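Local coordinates for malonyl CoA-acyl carrier protein transacylase (Mycobacterium tuberculosis, PDB 2QC3) that transfers the malonyl group from malonyl-CoA to the holo acyl carrier protein, supplying malonyl-ACP for fatty acid biosynthesis, at residues V111-T116 with A208-I213; P201-F206 with T240-L245; V263-E268 with G285-A290. All coordinates share one frame; numbering follows the deposited sequence.

Contact 1: residues V111-T116 with A208-I213; sequences VALAAT and AAAANI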
ATOM      1  N   VAL A 111       5.119  10.791  -4.328  1.00 23.26           N
ATOM      2  CA  VAL A 111       4.845  11.275  -2.982  1.00 22.98           C
ATOM      3  C   VAL A 111       3.750  12.337  -2.971  1.00 22.55           C
ATOM      4  O   VAL A 111       2.859  12.299  -2.126  1.00 21.78           O
ATOM      5  CB  VAL A 111       6.111  11.834  -2.321  1.00 22.91           C
ATOM      6  CG1 VAL A 111       5.765  12.456  -0.975  1.00 21.15           C
ATOM      7  CG2 VAL A 111       7.128  10.703  -2.134  1.00 22.32           C
ATOM      8  N   ALA A 112       3.814  13.276  -3.913  1.00 23.30           N
ATOM      9  CA  ALA A 112       2.809  14.333  -4.006  1.00 23.42           C
ATOM     10  C   ALA A 112       1.436  13.743  -4.346  1.00 23.93           C
ATOM     11  O   ALA A 112       0.413  14.220  -3.857  1.00 22.42           O
ATOM     12  CB  ALA A 112       3.211  15.351  -5.067  1.00 23.31           C
ATOM     13  N   LEU A 113       1.423  12.713  -5.194  1.00 22.56           N
ATOM     14  CA  LEU A 113       0.178  12.061  -5.587  1.00 22.29           C
ATOM     15  C   LEU A 113      -0.383  11.333  -4.373  1.00 22.52           C
ATOM     16  O   LEU A 113      -1.592  11.275  -4.153  1.00 21.87           O
ATOM     17  CB  LEU A 113       0.431  11.058  -6.716  1.00 23.87           C
ATOM     18  CG  LEU A 113      -0.821  10.315  -7.194  1.00 23.04           C
ATOM     19  CD1 LEU A 113      -1.824  11.328  -7.758  1.00 23.98           C
ATOM     20  CD2 LEU A 113      -0.441   9.272  -8.243  1.00 22.42           C
ATOM     21  N   ALA A 114       0.516  10.766  -3.587  1.00 21.06           N
ATOM     22  CA  ALA A 114       0.119  10.066  -2.389  1.00 21.49           C
ATOM     23  C   ALA A 114      -0.477  11.084  -1.388  1.00 23.64           C
ATOM     24  O   ALA A 114      -1.486  10.810  -0.733  1.00 23.25           O
ATOM     25  CB  ALA A 114       1.340   9.346  -1.798  1.00 21.32           C
ATOM     26  N   ALA A 115       0.137  12.257  -1.278  1.00 22.91           N
ATOM     27  CA  ALA A 115      -0.360  13.289  -0.370  1.00 23.48           C
ATOM     28  C   ALA A 115      -1.768  13.736  -0.782  1.00 23.82           C
ATOM     29  O   ALA A 115      -2.611  14.031   0.066  1.00 23.76           O
ATOM     30  CB  ALA A 115       0.592  14.482  -0.363  1.00 24.62           C
ATOM     31  N   THR A 116      -2.017  13.791  -2.086  1.00 23.24           N
ATOM     32  CA  THR A 116      -3.330  14.180  -2.591  1.00 24.17           C
ATOM     33  C   THR A 116      -4.342  13.089  -2.256  1.00 23.45           C
ATOM     34  O   THR A 116      -5.469  13.372  -1.848  1.00 20.19           O
ATOM     35  CB  THR A 116      -3.313  14.372  -4.113  1.00 24.49           C
ATOM     36  OG1 THR A 116      -2.497  15.497  -4.437  1.00 26.49           O
ATOM     37  CG2 THR A 116      -4.720  14.615  -4.638  1.00 25.84           C
ATOM     38  N   ALA A 208      -7.860  14.141 -10.894  1.00 27.25           N
ATOM     39  CA  ALA A 208      -7.280  15.330 -11.519  1.00 27.45           C
ATOM     40  C   ALA A 208      -5.771  15.375 -11.309  1.00 28.36           C
ATOM     41  O   ALA A 208      -5.015  15.676 -12.231  1.00 28.42           O
ATOM     42  CB  ALA A 208      -7.926  16.587 -10.955  1.00 26.46           C
ATOM     43  N   ALA A 209      -5.334  15.074 -10.091  1.00 27.56           N
ATOM     44  CA  ALA A 209      -3.908  15.076  -9.784  1.00 27.48           C
ATOM     45  C   ALA A 209      -3.167  14.068 -10.668  1.00 26.63           C
ATOM     46  O   ALA A 209      -2.136  14.386 -11.262  1.00 26.48           O
ATOM     47  CB  ALA A 209      -3.687  14.744  -8.306  1.00 24.85           C
ATOM     48  N   ALA A 210      -3.697  12.852 -10.751  1.00 25.84           N
ATOM     49  CA  ALA A 210      -3.076  11.805 -11.562  1.00 27.38           C
ATOM     50  C   ALA A 210      -2.988  12.166 -13.050  1.00 28.26           C
ATOM     51  O   ALA A 210      -1.971  11.912 -13.690  1.00 28.26           O
ATOM     52  CB  ALA A 210      -3.841  10.493 -11.392  1.00 25.48           C
ATOM     53  N   ALA A 211      -4.044  12.769 -13.589  1.00 28.25           N
ATOM     54  CA  ALA A 211      -4.081  13.137 -15.009  1.00 29.69           C
ATOM     55  C   ALA A 211      -3.072  14.211 -15.425  1.00 30.81           C
ATOM     56  O   ALA A 211      -2.819  14.400 -16.618  1.00 31.14           O
ATOM     57  CB  ALA A 211      -5.499  13.576 -15.393  1.00 28.78           C
ATOM     58  N   ASN A 212      -2.496  14.906 -14.447  1.00 31.16           N
ATOM     59  CA  ASN A 212      -1.521  15.958 -14.721  1.00 32.92           C
ATOM     60  C   ASN A 212      -0.072  15.528 -14.506  1.00 33.85           C
ATOM     61  O   ASN A 212       0.856  16.282 -14.795  1.00 34.04           O
ATOM     62  CB  ASN A 212      -1.819  17.175 -13.844  1.00 35.55           C
ATOM     63  CG  ASN A 212      -2.950  18.015 -14.389  1.00 37.17           C
ATOM     64  OD1 ASN A 212      -2.774  18.757 -15.356  1.00 38.42           O
ATOM     65  ND2 ASN A 212      -4.125  17.891 -13.784  1.00 38.36           N
ATOM     66  N   ILE A 213       0.117  14.320 -13.993  1.00 32.97           N
ATOM     67  CA  ILE A 213       1.455  13.799 -13.735  1.00 32.87           C
ATOM     68  C   ILE A 213       2.046  13.153 -14.984  1.00 31.67           C
ATOM     69  O   ILE A 213       1.334  12.502 -15.742  1.00 31.82           O
ATOM     70  CB  ILE A 213       1.416  12.736 -12.608  1.00 33.02           C
ATOM     71  CG1 ILE A 213       0.980  13.390 -11.297  1.00 34.56           C
ATOM     72  CG2 ILE A 213       2.775  12.077 -12.450  1.00 33.07           C
ATOM     73  CD1 ILE A 213       0.694  12.385 -10.190  1.00 35.72           C
TER

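Contact 2: residues P201-F206 with T240-L245; sequences PALDGF and TLVSQL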
ATOM      1  N   PRO A 201     -16.163  10.535  -3.097  1.00 27.39           N
ATOM      2  CA  PRO A 201     -15.928  11.980  -3.182  1.00 28.28           C
ATOM      3  C   PRO A 201     -14.457  12.376  -3.318  1.00 29.83           C
ATOM      4  O   PRO A 201     -14.141  13.520  -3.649  1.00 31.29           O
ATOM      5  CB  PRO A 201     -16.592  12.524  -1.913  1.00 28.12           C
ATOM      6  CG  PRO A 201     -16.597  11.355  -0.975  1.00 29.61           C
ATOM      7  CD  PRO A 201     -16.883  10.180  -1.862  1.00 27.69           C
ATOM      8  N   ALA A 202     -13.558  11.427  -3.087  1.00 28.33           N
ATOM      9  CA  ALA A 202     -12.127  11.700  -3.208  1.00 28.30           C
ATOM     10  C   ALA A 202     -11.630  11.498  -4.642  1.00 28.11           C
ATOM     11  O   ALA A 202     -10.532  11.932  -4.988  1.00 26.64           O
ATOM     12  CB  ALA A 202     -11.337  10.799  -2.253  1.00 26.21           C
ATOM     13  N   LEU A 203     -12.444  10.848  -5.474  1.00 29.57           N
ATOM     14  CA  LEU A 203     -12.074  10.574  -6.864  1.00 31.48           C
ATOM     15  C   LEU A 203     -11.696  11.787  -7.704  1.00 32.02           C
ATOM     16  O   LEU A 203     -10.670  11.778  -8.378  1.00 33.17           O
ATOM     17  CB  LEU A 203     -13.196   9.818  -7.584  1.00 31.67           C
ATOM     18  CG  LEU A 203     -13.268   8.304  -7.392  1.00 32.14           C
ATOM     19  CD1 LEU A 203     -14.491   7.737  -8.099  1.00 32.38           C
ATOM     20  CD2 LEU A 203     -11.992   7.679  -7.927  1.00 33.29           C
ATOM     21  N   ASP A 204     -12.528  12.821  -7.671  1.00 32.47           N
ATOM     22  CA  ASP A 204     -12.280  14.028  -8.456  1.00 33.09           C
ATOM     23  C   ASP A 204     -10.890  14.607  -8.265  1.00 31.11           C
ATOM     24  O   ASP A 204     -10.156  14.818  -9.230  1.00 31.54           O
ATOM     25  CB  ASP A 204     -13.327  15.099  -8.130  1.00 34.80           C
ATOM     26  CG  ASP A 204     -14.644  14.852  -8.832  1.00 37.87           C
ATOM     27  OD1 ASP A 204     -15.581  15.651  -8.641  1.00 41.99           O
ATOM     28  OD2 ASP A 204     -14.742  13.861  -9.583  1.00 40.35           O
ATOM     29  N   GLY A 205     -10.536  14.871  -7.014  1.00 30.46           N
ATOM     30  CA  GLY A 205      -9.238  15.434  -6.721  1.00 28.21           C
ATOM     31  C   GLY A 205      -8.113  14.477  -7.053  1.00 28.23           C
ATOM     32  O   GLY A 205      -7.100  14.872  -7.633  1.00 27.87           O
ATOM     33  N   PHE A 206      -8.285  13.211  -6.686  1.00 27.04           N
ATOM     34  CA  PHE A 206      -7.260  12.214  -6.957  1.00 24.68           C
ATOM     35  C   PHE A 206      -7.109  12.015  -8.463  1.00 25.02           C
ATOM     36  O   PHE A 206      -5.998  11.938  -8.984  1.00 24.15           O
ATOM     37  CB  PHE A 206      -7.620  10.887  -6.277  1.00 22.68           C
ATOM     38  CG  PHE A 206      -6.520   9.865  -6.322  1.00 21.39           C
ATOM     39  CD1 PHE A 206      -5.236  10.185  -5.882  1.00 19.71           C
ATOM     40  CD2 PHE A 206      -6.765   8.581  -6.797  1.00 20.49           C
ATOM     41  CE1 PHE A 206      -4.207   9.235  -5.915  1.00 20.10           C
ATOM     42  CE2 PHE A 206      -5.743   7.625  -6.835  1.00 22.30           C
ATOM     43  CZ  PHE A 206      -4.461   7.959  -6.390  1.00 19.96           C
ATOM     44  N   THR A 240      -6.258   2.561 -13.634  1.00 22.26           N
ATOM     45  CA  THR A 240      -6.546   1.548 -12.632  1.00 21.91           C
ATOM     46  C   THR A 240      -6.240   2.065 -11.231  1.00 22.10           C
ATOM     47  O   THR A 240      -6.988   1.792 -10.289  1.00 24.06           O
ATOM     48  CB  THR A 240      -5.740   0.270 -12.908  1.00 23.26           C
ATOM     49  OG1 THR A 240      -6.169  -0.284 -14.156  1.00 22.39           O
ATOM     50  CG2 THR A 240      -5.942  -0.758 -11.801  1.00 19.62           C
ATOM     51  N   LEU A 241      -5.145   2.810 -11.100  1.00 22.04           N
ATOM     52  CA  LEU A 241      -4.757   3.381  -9.811  1.00 22.23           C
ATOM     53  C   LEU A 241      -5.847   4.320  -9.289  1.00 22.27           C
ATOM     54  O   LEU A 241      -6.225   4.258  -8.122  1.00 21.07           O
ATOM     55  CB  LEU A 241      -3.434   4.146  -9.942  1.00 21.66           C
ATOM     56  CG  LEU A 241      -2.990   4.988  -8.735  1.00 23.13           C
ATOM     57  CD1 LEU A 241      -2.821   4.112  -7.514  1.00 24.67           C
ATOM     58  CD2 LEU A 241      -1.697   5.699  -9.050  1.00 21.14           C
ATOM     59  N   VAL A 242      -6.361   5.185 -10.161  1.00 21.95           N
ATOM     60  CA  VAL A 242      -7.401   6.122  -9.759  1.00 21.60           C
ATOM     61  C   VAL A 242      -8.645   5.353  -9.330  1.00 22.50           C
ATOM     62  O   VAL A 242      -9.216   5.599  -8.268  1.00 21.28           O
ATOM     63  CB  VAL A 242      -7.762   7.071 -10.916  1.00 23.70           C
ATOM     64  CG1 VAL A 242      -8.900   7.998 -10.500  1.00 25.20           C
ATOM     65  CG2 VAL A 242      -6.538   7.881 -11.310  1.00 25.49           C
ATOM     66  N   SER A 243      -9.043   4.397 -10.156  1.00 22.05           N
ATOM     67  CA  SER A 243     -10.214   3.585  -9.877  1.00 22.69           C
ATOM     68  C   SER A 243     -10.102   2.785  -8.573  1.00 21.76           C
ATOM     69  O   SER A 243     -11.096   2.593  -7.875  1.00 20.43           O
ATOM     70  CB  SER A 243     -10.472   2.652 -11.062  1.00 22.75           C
ATOM     71  OG  SER A 243     -11.634   1.884 -10.847  1.00 29.93           O
ATOM     72  N   GLN A 244      -8.899   2.331  -8.233  1.00 21.39           N
ATOM     73  CA  GLN A 244      -8.705   1.561  -7.008  1.00 20.03           C
ATOM     74  C   GLN A 244      -9.123   2.321  -5.760  1.00 21.80           C
ATOM     75  O   GLN A 244      -9.325   1.729  -4.698  1.00 21.59           O
ATOM     76  CB  GLN A 244      -7.238   1.128  -6.864  1.00 21.46           C
ATOM     77  CG  GLN A 244      -6.937  -0.180  -7.549  1.00 18.62           C
ATOM     78  CD  GLN A 244      -7.866  -1.276  -7.082  1.00 21.14           C
ATOM     79  OE1 GLN A 244      -7.823  -1.708  -5.926  1.00 22.29           O
ATOM     80  NE2 GLN A 244      -8.722  -1.722  -7.974  1.00 18.18           N
ATOM     81  N   LEU A 245      -9.251   3.636  -5.891  1.00 22.78           N
ATOM     82  CA  LEU A 245      -9.637   4.469  -4.768  1.00 23.72           C
ATOM     83  C   LEU A 245     -10.914   3.962  -4.104  1.00 22.08           C
ATOM     84  O   LEU A 245     -11.025   3.953  -2.886  1.00 22.34           O
ATOM     85  CB  LEU A 245      -9.825   5.914  -5.236  1.00 23.66           C
ATOM     86  CG  LEU A 245      -9.676   6.994  -4.163  1.00 26.18           C
ATOM     87  CD1 LEU A 245      -8.287   6.898  -3.533  1.00 25.35           C
ATOM     88  CD2 LEU A 245      -9.867   8.372  -4.787  1.00 25.45           C
TER

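Contact 3: residues V263-E268 with G285-A290; sequences VTAIVE and GVPARA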
ATOM      1  N   VAL A 263       9.043 -16.476  -8.998  1.00 49.21           N
ATOM      2  CA  VAL A 263       9.546 -15.616  -7.937  1.00 46.98           C
ATOM      3  C   VAL A 263      10.489 -16.447  -7.077  1.00 45.11           C
ATOM      4  O   VAL A 263      10.080 -17.431  -6.462  1.00 45.66           O
ATOM      5  CB  VAL A 263       8.402 -15.062  -7.065  1.00 46.38           C
ATOM      6  CG1 VAL A 263       7.505 -16.197  -6.604  1.00 48.54           C
ATOM      7  CG2 VAL A 263       8.977 -14.320  -5.863  1.00 46.29           C
ATOM      8  N   THR A 264      11.753 -16.048  -7.040  1.00 42.91           N
ATOM      9  CA  THR A 264      12.752 -16.777  -6.275  1.00 41.87           C
ATOM     10  C   THR A 264      13.144 -16.084  -4.979  1.00 40.24           C
ATOM     11  O   THR A 264      13.919 -16.621  -4.189  1.00 41.26           O
ATOM     12  CB  THR A 264      14.011 -17.005  -7.123  1.00 42.89           C
ATOM     13  OG1 THR A 264      14.662 -15.750  -7.368  1.00 42.48           O
ATOM     14  CG2 THR A 264      13.627 -17.643  -8.452  1.00 41.98           C
ATOM     15  N   ALA A 265      12.606 -14.891  -4.758  1.00 36.94           N
ATOM     16  CA  ALA A 265      12.908 -14.146  -3.548  1.00 35.05           C
ATOM     17  C   ALA A 265      11.894 -13.026  -3.360  1.00 34.31           C
ATOM     18  O   ALA A 265      11.391 -12.460  -4.331  1.00 35.51           O
ATOM     19  CB  ALA A 265      14.316 -13.578  -3.624  1.00 33.75           C
ATOM     20  N   ILE A 266      11.590 -12.713  -2.106  1.00 34.09           N
ATOM     21  CA  ILE A 266      10.632 -11.660  -1.798  1.00 32.66           C
ATOM     22  C   ILE A 266      11.290 -10.541  -1.009  1.00 31.64           C
ATOM     23  O   ILE A 266      11.942 -10.786   0.006  1.00 29.68           O
ATOM     24  CB  ILE A 266       9.462 -12.178  -0.935  1.00 33.35           C
ATOM     25  CG1 ILE A 266       8.773 -13.363  -1.615  1.00 33.92           C
ATOM     26  CG2 ILE A 266       8.488 -11.037  -0.661  1.00 33.06           C
ATOM     27  CD1 ILE A 266       8.209 -13.055  -2.966  1.00 38.32           C
ATOM     28  N   VAL A 267      11.106  -9.310  -1.466  1.00 28.75           N
ATOM     29  CA  VAL A 267      11.660  -8.169  -0.763  1.00 26.91           C
ATOM     30  C   VAL A 267      10.519  -7.213  -0.454  1.00 27.22           C
ATOM     31  O   VAL A 267       9.808  -6.763  -1.360  1.00 24.75           O
ATOM     32  CB  VAL A 267      12.717  -7.423  -1.614  1.00 28.05           C
ATOM     33  CG1 VAL A 267      13.293  -6.258  -0.816  1.00 28.56           C
ATOM     34  CG2 VAL A 267      13.820  -8.381  -2.040  1.00 26.84           C
ATOM     35  N   GLU A 268      10.320  -6.932   0.827  1.00 26.95           N
ATOM     36  CA  GLU A 268       9.277  -6.006   1.230  1.00 28.60           C
ATOM     37  C   GLU A 268       9.974  -4.741   1.669  1.00 29.68           C
ATOM     38  O   GLU A 268      10.898  -4.775   2.490  1.00 30.63           O
ATOM     39  CB  GLU A 268       8.427  -6.574   2.376  1.00 29.38           C
ATOM     40  CG  GLU A 268       7.536  -5.530   3.063  1.00 31.26           C
ATOM     41  CD  GLU A 268       6.426  -6.135   3.917  1.00 32.17           C
ATOM     42  OE1 GLU A 268       6.603  -7.248   4.453  1.00 31.77           O
ATOM     43  OE2 GLU A 268       5.372  -5.486   4.061  1.00 32.30           O
ATOM     44  N   GLY A 285       8.968 -21.839   0.296  1.00 43.12           N
ATOM     45  CA  GLY A 285      10.324 -22.181  -0.086  1.00 43.06           C
ATOM     46  C   GLY A 285      11.057 -20.978  -0.637  1.00 43.27           C
ATOM     47  O   GLY A 285      12.237 -21.063  -0.985  1.00 43.47           O
ATOM     48  N   VAL A 286      10.354 -19.851  -0.711  1.00 42.02           N
ATOM     49  CA  VAL A 286      10.938 -18.617  -1.219  1.00 40.66           C
ATOM     50  C   VAL A 286      11.379 -17.724  -0.067  1.00 39.87           C
ATOM     51  O   VAL A 286      10.574 -17.333   0.772  1.00 39.65           O
ATOM     52  CB  VAL A 286       9.923 -17.831  -2.086  1.00 40.68           C
ATOM     53  CG1 VAL A 286      10.587 -16.588  -2.673  1.00 37.77           C
ATOM     54  CG2 VAL A 286       9.376 -18.726  -3.187  1.00 39.28           C
ATOM     55  N   PRO A 287      12.674 -17.391  -0.010  1.00 40.94           N
ATOM     56  CA  PRO A 287      13.162 -16.532   1.070  1.00 40.70           C
ATOM     57  C   PRO A 287      12.644 -15.101   0.930  1.00 42.21           C
ATOM     58  O   PRO A 287      12.501 -14.583  -0.181  1.00 42.07           O
ATOM     59  CB  PRO A 287      14.675 -16.620   0.921  1.00 40.46           C
ATOM     60  CG  PRO A 287      14.851 -16.804  -0.562  1.00 40.35           C
ATOM     61  CD  PRO A 287      13.777 -17.812  -0.893  1.00 40.64           C
ATOM     62  N   ALA A 288      12.359 -14.473   2.065  1.00 42.59           N
ATOM     63  CA  ALA A 288      11.858 -13.109   2.081  1.00 43.65           C
ATOM     64  C   ALA A 288      12.800 -12.214   2.879  1.00 45.01           C
ATOM     65  O   ALA A 288      13.509 -12.678   3.774  1.00 44.89           O
ATOM     66  CB  ALA A 288      10.465 -13.075   2.690  1.00 43.41           C
ATOM     67  N   ARG A 289      12.805 -10.931   2.544  1.00 45.46           N
ATOM     68  CA  ARG A 289      13.646  -9.962   3.227  1.00 46.53           C
ATOM     69  C   ARG A 289      12.823  -8.732   3.581  1.00 46.64           C
ATOM     70  O   ARG A 289      12.220  -8.101   2.710  1.00 46.48           O
ATOM     71  CB  ARG A 289      14.824  -9.561   2.335  1.00 49.17           C
ATOM     72  CG  ARG A 289      15.874 -10.650   2.153  1.00 53.08           C
ATOM     73  CD  ARG A 289      16.606 -10.945   3.459  1.00 56.26           C
ATOM     74  NE  ARG A 289      17.660 -11.941   3.284  1.00 59.40           N
ATOM     75  CZ  ARG A 289      18.451 -12.380   4.260  1.00 61.87           C
ATOM     76  NH1 ARG A 289      18.314 -11.911   5.495  1.00 62.98           N
ATOM     77  NH2 ARG A 289      19.381 -13.290   4.002  1.00 63.49           N
ATOM     78  N   ALA A 290      12.796  -8.406   4.868  1.00 45.89           N
ATOM     79  CA  ALA A 290      12.061  -7.254   5.364  1.00 46.53           C
ATOM     80  C   ALA A 290      13.017  -6.081   5.505  1.00 47.65           C
ATOM     81  O   ALA A 290      13.838  -6.053   6.422  1.00 47.82           O
ATOM     82  CB  ALA A 290      11.433  -7.578   6.714  1.00 46.00           C
TER

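Contact 1: residues V111-T116 with A208-I213
Leu-113 of helix 107-125 reaches across to Ala-209 and Ala-210 of helix 203-211 and to Ile-213 just beyond it. Its CB already meets a partner, lying 3.7 Å from CD1 of Ile-213. Because chi1 is 180°, CG stands opposite the backbone N, and the chain runs outward from its own helix with CG still beside that same Ile-213 methyl. Both branches touch it too: CD2 of Leu-113 lies 3.8 Å from CD1 of Ile-213, and CD1 of Leu-113 is equally close to it. The latter methyl in addition reaches the facing helix, with CD1 of Leu-113 3.9 Å from CB of Ala-209 and 3.8 Å from the backbone N of Ala-210. Ile-213 CD1 thus touches every carbon of the leucine side chain from CB outward.

One helical turn on from Leu-113, Thr-116 turns its methyl inward: CG2 packs 3.8 Å from CB of Ala-209, which meets both the threonine and the leucine. The small alanines let the backbones come close, with CA of Leu-113 and CA of Ala-209 only 6.6 Å apart. At the end of the second helix, Asn-212 ND2 donates a 2.8 Å hydrogen bond to Ala-208 O, approaching from above the carbonyl plane. Across the interface itself no hydrogen bond forms, so helix 107-125 is joined to helix 203-211 and the residues following it by methyl-to-methyl dispersion and side-chain shape.

Contact 2: residues P201-F206 with T240-L245
The CD2 methyl of Leu-245 is pressed against residues 202-206, touching Ala-202, Leu-203 and Phe-206 together. Leu-245 CD2 lies 3.6 Å from the carbonyl C of Ala-202 and 3.7 Å from CB of Phe-206. Beside it the phenyl ring of Phe-206 extends toward helix 234-243, its CG anti to the backbone N (chi1 -171°). This brings CE2 of Phe-206 to 3.6 Å from the carbonyl O of Leu-241, which lies at the ring edge and in its plane, while CZ rests 4.1 Å from CG of Leu-241. On this buried side the ring continues onto Leu-113 and Arg-117 of helix 107-125.

The flank at Leu-203 is less buried. There CD2 of Leu-203 comes within 3.5 Å of the backbone O of Val-242, but its side-chain contact is looser, 4.0 Å to CG1 of Val-242. Leu-203 runs antiparallel alongside the Leu-245 side chain.

No hydrogen bond links the segments; van der Waals contact joins them, of apolar side chains with one another and with backbone carbonyls. The backbone O of Gln-244 is hydrogen-bonded to ND1 of His-195, an active-site residue by similarity, so this packing lies next to a carbonyl that may help hold the histidine.

Contact 3: residues V263-E268 with G285-A290
The carbonyl O of Ile-266 is gripped twice from the neighbouring strand: Arg-289 N donates a 2.7 Å hydrogen bond to it, and CA of Ala-288 adds a CA-H...O contact at 3.1 Å. The N-H...O angle of the Arg-289 bond is bent to 142°. On one side of it Ile-266 N binds Pro-287 O at 2.8 Å. On the other, Glu-268 N meets Arg-289 O at 2.9 Å in the straightest of the three bonds. Ile-266 thus both gives and accepts across the pair, its partners flanking Ala-288, as parallel pairing requires.

Strands 263-268 and 288-290 run 15° apart and form the beta-alpha-beta unit completed by helix 275-282. Strand 288-290 is outermost in the parallel sheet, while strand 263-268 also pairs with strand 2-7 on its other side.

On the face carrying Ile-266 and Ala-288, their CB atoms pack 3.9 Å apart. Ahead of the short strand, Val-286 points its CG1 toward the first strand, anti to its own backbone N (chi1 -177°). That CG1 of Val-286 sits 3.4 Å from Ala-265 N and 3.8 Å from CG1 of Ile-266, whose side chain it crosses at about a right angle. Glu-268, on the same face as Ile-266, is hydrogen-bonded to Ser-276 OG through OE1 and to Gly-273 N through OE2. Arg-289 lies on the Val-267 face; its chain bends at chi2 and its guanidinium leads away to a salt bridge with Glu-299.

In the fold
Contacts 1 and 2 share helix 203-211 and pack directly against each other, their centres 10 Å apart. Leu-113 lies at the junction: its CD1 is 3.7 Å from CE1 of Phe-206 and its CD2 3.9 Å from CD2 of Leu-241, so helices 107-125, 203-211 and 234-243 pack together. Contact 2 is nearer the presumed active site, with the Leu-245 side chain about 6 Å from that of His-195 and the Leu-241 side chain about 9 Å from that of Ser-92, both active-site residues by similarity. Contact 3 stands across the chain's centre, its own centre about 31 Å from that of contact 2, yet the Glu-268 side chain is about 11 Å from that of Ser-92.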